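Long-range contact in putative nisin-resistance protein (Streptococcus agalactiae 515, PDB 4Y68), which probably confers resistance to the lantibiotic nisin as a lipoprotein peptidase of family S41, recognising and cleaving the antimicrobial peptide: residues Tyr111-Ser125 against Lys148-Gly162. Sequence-based numbering, arbitrary orientation.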
loop_
_atom_site.group_PDB
_atom_site.type_symbol
_atom_site.label_atom_id
_atom_site.label_comp_id
_atom_site.label_asym_id
_atom_site.label_seq_id
_atom_site.Cartn_x
_atom_site.Cartn_y
_atom_site.Cartn_z
ATOM N N TYR A 111 12.666 -0.024 -16.771
ATOM C CA TYR A 111 12.586 -1.294 -17.494
ATOM C C TYR A 111 13.888 -1.605 -18.215
ATOM O O TYR A 111 14.668 -0.707 -18.522
ATOM C CB TYR A 111 11.439 -1.288 -18.502
ATOM C CG TYR A 111 11.838 -0.696 -19.837
ATOM C CD1 TYR A 111 11.944 0.676 -20.001
ATOM C CD2 TYR A 111 12.139 -1.510 -20.921
ATOM C CE1 TYR A 111 12.322 1.222 -21.201
ATOM C CE2 TYR A 111 12.507 -0.972 -22.134
ATOM C CZ TYR A 111 12.598 0.397 -22.267
ATOM O OH TYR A 111 12.966 0.950 -23.470
ATOM N N ARG A 112 14.115 -2.888 -18.465
ATOM C CA ARG A 112 15.162 -3.347 -19.375
ATOM C C ARG A 112 14.570 -4.370 -20.339
ATOM O O ARG A 112 13.853 -5.271 -19.920
ATOM C CB ARG A 112 16.326 -3.982 -18.625
ATOM C CG ARG A 112 17.004 -3.082 -17.622
ATOM C CD ARG A 112 17.789 -1.970 -18.285
ATOM N NE ARG A 112 18.616 -1.285 -17.289
ATOM C CZ ARG A 112 18.228 -0.219 -16.596
ATOM N NH1 ARG A 112 17.034 0.311 -16.802
ATOM N NH2 ARG A 112 19.045 0.327 -15.709
ATOM N N ARG A 113 14.867 -4.244 -21.622
ATOM C CA ARG A 113 14.458 -5.279 -22.553
ATOM C C ARG A 113 15.304 -6.538 -22.342
ATOM O O ARG A 113 16.523 -6.479 -22.404
ATOM C CB ARG A 113 14.577 -4.793 -23.990
ATOM C CG ARG A 113 14.122 -5.835 -24.990
ATOM C CD ARG A 113 14.019 -5.272 -26.373
ATOM N NE ARG A 113 13.018 -4.224 -26.481
ATOM C CZ ARG A 113 11.715 -4.441 -26.655
ATOM N NH1 ARG A 113 11.224 -5.676 -26.733
ATOM N NH2 ARG A 113 10.896 -3.417 -26.749
ATOM N N LEU A 114 14.652 -7.666 -22.070
ATOM C CA LEU A 114 15.333 -8.956 -21.938
ATOM C C LEU A 114 15.600 -9.588 -23.301
ATOM O O LEU A 114 16.660 -10.158 -23.540
ATOM C CB LEU A 114 14.510 -9.917 -21.079
ATOM C CG LEU A 114 14.990 -10.128 -19.643
ATOM C CD1 LEU A 114 15.586 -8.859 -19.097
ATOM C CD2 LEU A 114 13.861 -10.612 -18.747
ATOM N N ASN A 115 14.618 -9.504 -24.184
ATOM C CA ASN A 115 14.793 -9.897 -25.566
ATOM C C ASN A 115 13.691 -9.234 -26.354
ATOM O O ASN A 115 12.982 -8.379 -25.826
ATOM C CB ASN A 115 14.791 -11.424 -25.728
ATOM C CG ASN A 115 13.469 -12.074 -25.343
ATOM O OD1 ASN A 115 12.389 -11.482 -25.472
ATOM N ND2 ASN A 115 13.548 -13.326 -24.904
ATOM N N GLU A 116 13.526 -9.605 -27.609
ATOM C CA GLU A 116 12.579 -8.881 -28.441
ATOM C C GLU A 116 11.129 -9.021 -27.943
ATOM O O GLU A 116 10.258 -8.235 -28.333
ATOM C CB GLU A 116 12.686 -9.346 -29.900
ATOM C CG GLU A 116 14.105 -9.708 -30.335
ATOM C CD GLU A 116 14.493 -11.122 -29.917
ATOM O OE1 GLU A 116 15.703 -11.402 -29.764
ATOM O OE2 GLU A 116 13.582 -11.962 -29.745
ATOM N N ASP A 117 10.864 -9.998 -27.080
ATOM C CA ASP A 117 9.481 -10.258 -26.674
ATOM C C ASP A 117 9.163 -9.938 -25.214
ATOM O O ASP A 117 7.992 -9.791 -24.853
ATOM C CB ASP A 117 9.127 -11.715 -26.951
ATOM C CG ASP A 117 9.040 -12.010 -28.436
ATOM O OD1 ASP A 117 8.795 -11.050 -29.190
ATOM O OD2 ASP A 117 9.223 -13.177 -28.847
ATOM N N ILE A 118 10.195 -9.828 -24.382
ATOM C CA ILE A 118 10.009 -9.676 -22.941
ATOM C C ILE A 118 10.645 -8.401 -22.363
ATOM O O ILE A 118 11.844 -8.166 -22.538
ATOM C CB ILE A 118 10.591 -10.888 -22.199
ATOM C CG1 ILE A 118 9.907 -12.178 -22.654
ATOM C CG2 ILE A 118 10.490 -10.685 -20.688
ATOM C CD1 ILE A 118 10.351 -13.410 -21.860
ATOM N N LEU A 119 9.838 -7.585 -21.687
ATOM C CA LEU A 119 10.339 -6.440 -20.925
ATOM C C LEU A 119 10.349 -6.777 -19.436
ATOM O O LEU A 119 9.425 -7.417 -18.930
ATOM C CB LEU A 119 9.483 -5.191 -21.150
ATOM C CG LEU A 119 9.267 -4.656 -22.571
ATOM C CD1 LEU A 119 8.620 -3.272 -22.525
ATOM C CD2 LEU A 119 10.575 -4.618 -23.339
ATOM N N LEU A 120 11.404 -6.368 -18.745
ATOM C CA LEU A 120 11.485 -6.507 -17.296
ATOM C C LEU A 120 11.185 -5.154 -16.652
ATOM O O LEU A 120 11.973 -4.223 -16.779
ATOM C CB LEU A 120 12.866 -7.017 -16.864
ATOM C CG LEU A 120 13.184 -6.943 -15.358
ATOM C CD1 LEU A 120 12.134 -7.648 -14.510
ATOM C CD2 LEU A 120 14.553 -7.524 -15.057
ATOM N N ILE A 121 10.050 -5.026 -15.971
ATOM C CA ILE A 121 9.723 -3.734 -15.378
ATOM C C ILE A 121 9.883 -3.752 -13.849
ATOM O O ILE A 121 9.303 -4.575 -13.149
ATOM C CB ILE A 121 8.310 -3.290 -15.768
ATOM C CG1 ILE A 121 8.194 -3.211 -17.295
ATOM C CG2 ILE A 121 8.017 -1.900 -15.238
ATOM C CD1 ILE A 121 6.803 -2.847 -17.788
ATOM N N THR A 122 10.722 -2.852 -13.360
ATOM C CA THR A 122 10.945 -2.636 -11.941
ATOM C C THR A 122 9.945 -1.614 -11.418
ATOM O O THR A 122 9.841 -0.509 -11.946
ATOM C CB THR A 122 12.379 -2.164 -11.693
ATOM O OG1 THR A 122 13.278 -3.146 -12.213
ATOM C CG2 THR A 122 12.662 -1.957 -10.215
ATOM N N ILE A 123 9.194 -2.001 -10.396
ATOM C CA ILE A 123 8.113 -1.181 -9.865
ATOM C C ILE A 123 8.367 -0.878 -8.389
ATOM O O ILE A 123 8.029 -1.683 -7.534
ATOM C CB ILE A 123 6.760 -1.902 -10.047
ATOM C CG1 ILE A 123 6.463 -2.087 -11.544
ATOM C CG2 ILE A 123 5.642 -1.178 -9.304
ATOM C CD1 ILE A 123 5.602 -3.271 -11.836
ATOM N N PRO A 124 8.983 0.280 -8.084
ATOM C CA PRO A 124 9.504 0.525 -6.733
ATOM C C PRO A 124 8.565 1.283 -5.810
ATOM O O PRO A 124 7.577 1.863 -6.270
ATOM C CB PRO A 124 10.740 1.384 -7.004
ATOM C CG PRO A 124 10.290 2.235 -8.149
ATOM C CD PRO A 124 9.425 1.325 -9.022
ATOM N N SER A 125 8.905 1.291 -4.526
ATOM C CA SER A 125 8.263 2.156 -3.524
ATOM C C SER A 125 8.218 3.617 -3.928
ATOM O O SER A 125 9.215 4.176 -4.358
ATOM C CB SER A 125 8.999 2.080 -2.182
ATOM O OG SER A 125 9.418 0.762 -1.876
ATOM N N LYS A 148 5.723 0.548 -26.050
ATOM C CA LYS A 148 6.847 -0.334 -26.311
ATOM C C LYS A 148 6.331 -1.611 -26.931
ATOM O O LYS A 148 5.147 -1.935 -26.843
ATOM C CB LYS A 148 7.635 -0.662 -25.044
ATOM C CG LYS A 148 8.285 0.532 -24.355
ATOM C CD LYS A 148 9.369 1.177 -25.192
ATOM C CE LYS A 148 10.211 2.093 -24.315
ATOM N NZ LYS A 148 11.107 2.964 -25.100
ATOM N N SER A 149 7.233 -2.346 -27.557
ATOM C CA SER A 149 6.849 -3.567 -28.227
ATOM C C SER A 149 7.269 -4.783 -27.403
ATOM O O SER A 149 8.424 -4.886 -26.980
ATOM C CB SER A 149 7.475 -3.600 -29.618
ATOM O OG SER A 149 7.620 -4.927 -30.063
ATOM N N TYR A 150 6.324 -5.686 -27.157
ATOM C CA TYR A 150 6.582 -6.889 -26.369
ATOM C C TYR A 150 5.453 -7.885 -26.551
ATOM O O TYR A 150 4.384 -7.518 -27.017
ATOM C CB TYR A 150 6.729 -6.554 -24.871
ATOM C CG TYR A 150 5.579 -5.741 -24.316
ATOM C CD1 TYR A 150 5.647 -4.360 -24.274
ATOM C CD2 TYR A 150 4.417 -6.354 -23.848
ATOM C CE1 TYR A 150 4.609 -3.606 -23.777
ATOM C CE2 TYR A 150 3.358 -5.602 -23.345
ATOM C CZ TYR A 150 3.467 -4.233 -23.310
ATOM O OH TYR A 150 2.440 -3.464 -22.822
ATOM N N LYS A 151 5.688 -9.121 -26.127
ATOM C CA LYS A 151 4.669 -10.165 -26.102
ATOM C C LYS A 151 4.466 -10.714 -24.680
ATOM O O LYS A 151 3.578 -11.534 -24.430
ATOM C CB LYS A 151 5.059 -11.312 -27.035
ATOM C CG LYS A 151 5.046 -10.984 -28.526
ATOM C CD LYS A 151 5.597 -12.180 -29.322
ATOM C CE LYS A 151 5.609 -11.944 -30.839
ATOM N NZ LYS A 151 6.383 -13.022 -31.564
ATOM N N GLY A 152 5.319 -10.282 -23.757
ATOM C CA GLY A 152 5.250 -10.740 -22.387
ATOM C C GLY A 152 5.917 -9.754 -21.452
ATOM O O GLY A 152 6.812 -9.025 -21.868
ATOM N N LEU A 153 5.491 -9.742 -20.189
ATOM C CA LEU A 153 6.010 -8.790 -19.201
ATOM C C LEU A 153 6.499 -9.471 -17.916
ATOM O O LEU A 153 5.969 -10.493 -17.487
ATOM C CB LEU A 153 4.934 -7.761 -18.869
ATOM C CG LEU A 153 4.521 -6.862 -20.041
ATOM C CD1 LEU A 153 3.213 -6.103 -19.783
ATOM C CD2 LEU A 153 5.637 -5.885 -20.355
ATOM N N ILE A 154 7.541 -8.919 -17.316
ATOM C CA ILE A 154 7.894 -9.301 -15.959
ATOM C C ILE A 154 7.741 -8.062 -15.105
ATOM O O ILE A 154 8.344 -7.033 -15.388
ATOM C CB ILE A 154 9.323 -9.844 -15.825
ATOM C CG1 ILE A 154 9.543 -10.988 -16.801
ATOM C CG2 ILE A 154 9.577 -10.304 -14.385
ATOM C CD1 ILE A 154 10.863 -11.693 -16.624
ATOM N N LEU A 155 6.897 -8.163 -14.085
ATOM C CA LEU A 155 6.612 -7.062 -13.185
ATOM C C LEU A 155 7.294 -7.384 -11.890
ATOM O O LEU A 155 6.939 -8.349 -11.246
ATOM C CB LEU A 155 5.121 -6.903 -12.962
ATOM C CG LEU A 155 4.238 -6.670 -14.184
ATOM C CD1 LEU A 155 2.802 -6.492 -13.724
ATOM C CD2 LEU A 155 4.719 -5.460 -14.969
ATOM N N ASP A 156 8.266 -6.573 -11.502
ATOM C CA ASP A 156 9.105 -6.882 -10.356
ATOM C C ASP A 156 8.772 -5.966 -9.184
ATOM O O ASP A 156 9.037 -4.753 -9.226
ATOM C CB ASP A 156 10.585 -6.771 -10.739
ATOM C CG ASP A 156 11.517 -7.138 -9.598
ATOM O OD1 ASP A 156 11.051 -7.741 -8.585
ATOM O OD2 ASP A 156 12.720 -6.827 -9.724
ATOM N N LEU A 157 8.183 -6.574 -8.149
ATOM C CA LEU A 157 7.760 -5.886 -6.935
ATOM C C LEU A 157 8.678 -6.193 -5.760
ATOM O O LEU A 157 8.350 -5.833 -4.630
ATOM C CB LEU A 157 6.308 -6.272 -6.567
ATOM C CG LEU A 157 5.194 -5.912 -7.576
ATOM C CD1 LEU A 157 3.919 -6.694 -7.318
ATOM C CD2 LEU A 157 4.895 -4.419 -7.623
ATOM N N SER A 158 9.793 -6.887 -6.013
ATOM C CA SER A 158 10.820 -7.095 -4.965
ATOM C C SER A 158 11.148 -5.797 -4.253
ATOM O O SER A 158 11.313 -4.764 -4.895
ATOM C CB SER A 158 12.122 -7.663 -5.548
ATOM O OG SER A 158 11.911 -8.872 -6.255
ATOM N N ASN A 159 11.244 -5.836 -2.933
ATOM C CA ASN A 159 11.712 -4.680 -2.185
ATOM C C ASN A 159 10.810 -3.464 -2.265
ATOM O O ASN A 159 11.197 -2.399 -1.796
ATOM C CB ASN A 159 13.120 -4.267 -2.651
ATOM C CG ASN A 159 14.132 -5.404 -2.522
ATOM O OD1 ASN A 159 13.999 -6.252 -1.645
ATOM N ND2 ASN A 159 15.136 -5.432 -3.414
ATOM N N ASN A 160 9.639 -3.589 -2.884
ATOM C CA ASN A 160 8.686 -2.474 -2.877
ATOM C C ASN A 160 7.869 -2.580 -1.598
ATOM O O ASN A 160 7.061 -3.492 -1.456
ATOM C CB ASN A 160 7.795 -2.503 -4.126
ATOM C CG ASN A 160 6.760 -1.388 -4.160
ATOM O OD1 ASN A 160 6.435 -0.768 -3.141
ATOM N ND2 ASN A 160 6.205 -1.151 -5.344
ATOM N N THR A 161 8.104 -1.665 -0.659
ATOM C CA THR A 161 7.454 -1.728 0.663
ATOM C C THR A 161 6.213 -0.838 0.741
ATOM O O THR A 161 5.689 -0.560 1.832
ATOM C CB THR A 161 8.417 -1.308 1.794
ATOM O OG1 THR A 161 8.700 0.087 1.658
ATOM C CG2 THR A 161 9.756 -2.102 1.724
ATOM N N GLY A 162 5.745 -0.383 -0.411
ATOM C CA GLY A 162 4.484 0.325 -0.452
ATOM C C GLY A 162 4.614 1.804 -0.696
ATOM O O GLY A 162 5.510 2.263 -1.408
HETATM O O HOH W 1 14.290 -5.434 -11.144
HETATM O O HOH W 2 11.409 -0.332 -3.891
HETATM O O HOH W 3 11.179 0.900 -0.205
#
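Leu119 and Ile121 interlock with Leu153 and Leu155 on one face of a parallel strand pair, the two strands of a right-handed beta-alpha-beta crossover in the peptidase domain. The axes of strands 118-122 and 152-156 approach to 4.8 Å, their directions 18° apart, and helix 131-147, which connects them, covers this face, with Ile144 on Ile121 and Leu145 on Leu153. Leu153 CD2 fills the notch between neighbours on the other strand, 4.0 Å from Leu119 CB and 4.1 Å from Ile121 CD1; that same methyl sits over the centre of the Tyr150 ring. Further along, Ile123 forks: CD1 leans on Leu155 CB, while CG2, anti to the backbone N, reaches Leu157 CD2.

The other face is built round Ile154. Its CG2 receives Leu120 CD1 at 3.7 Å, its CG1 meets Ile118 CG2, and its CD1 touches Leu114 CD2, the two side chains crossing at about a right angle. Gly152 puts no side chain beside Ile118, and helix 297-308 closes over this layer through Leu305.

Backbone bonds alternate between the strands, including a straight one from Ile121 N to Ile154 O (2.7 Å, 169°). At the strand entry Asp117 O takes both Lys151 N and Gly152 N. Nearby, Arg113, bent at chi3 (-63°), grips Ser149 O end-on with NH1 and NH2, the oxygen lying in the guanidinium plane, while Leu119 CD2 lies 3.4 Å above the centre of that plane.

At the far end a type II turn, Leu157 to Asn160, brings Asn160 alongside Ser125. Asn160 uses both ends of its amide: OD1 accepts from Gly162 N in an Asx turn, and ND2 donates to Ile123 O at 2.9 Å, coming from above the carbonyl plane. Beyond it, Thr161 N donates to Ser125 OG at 3.0 Å.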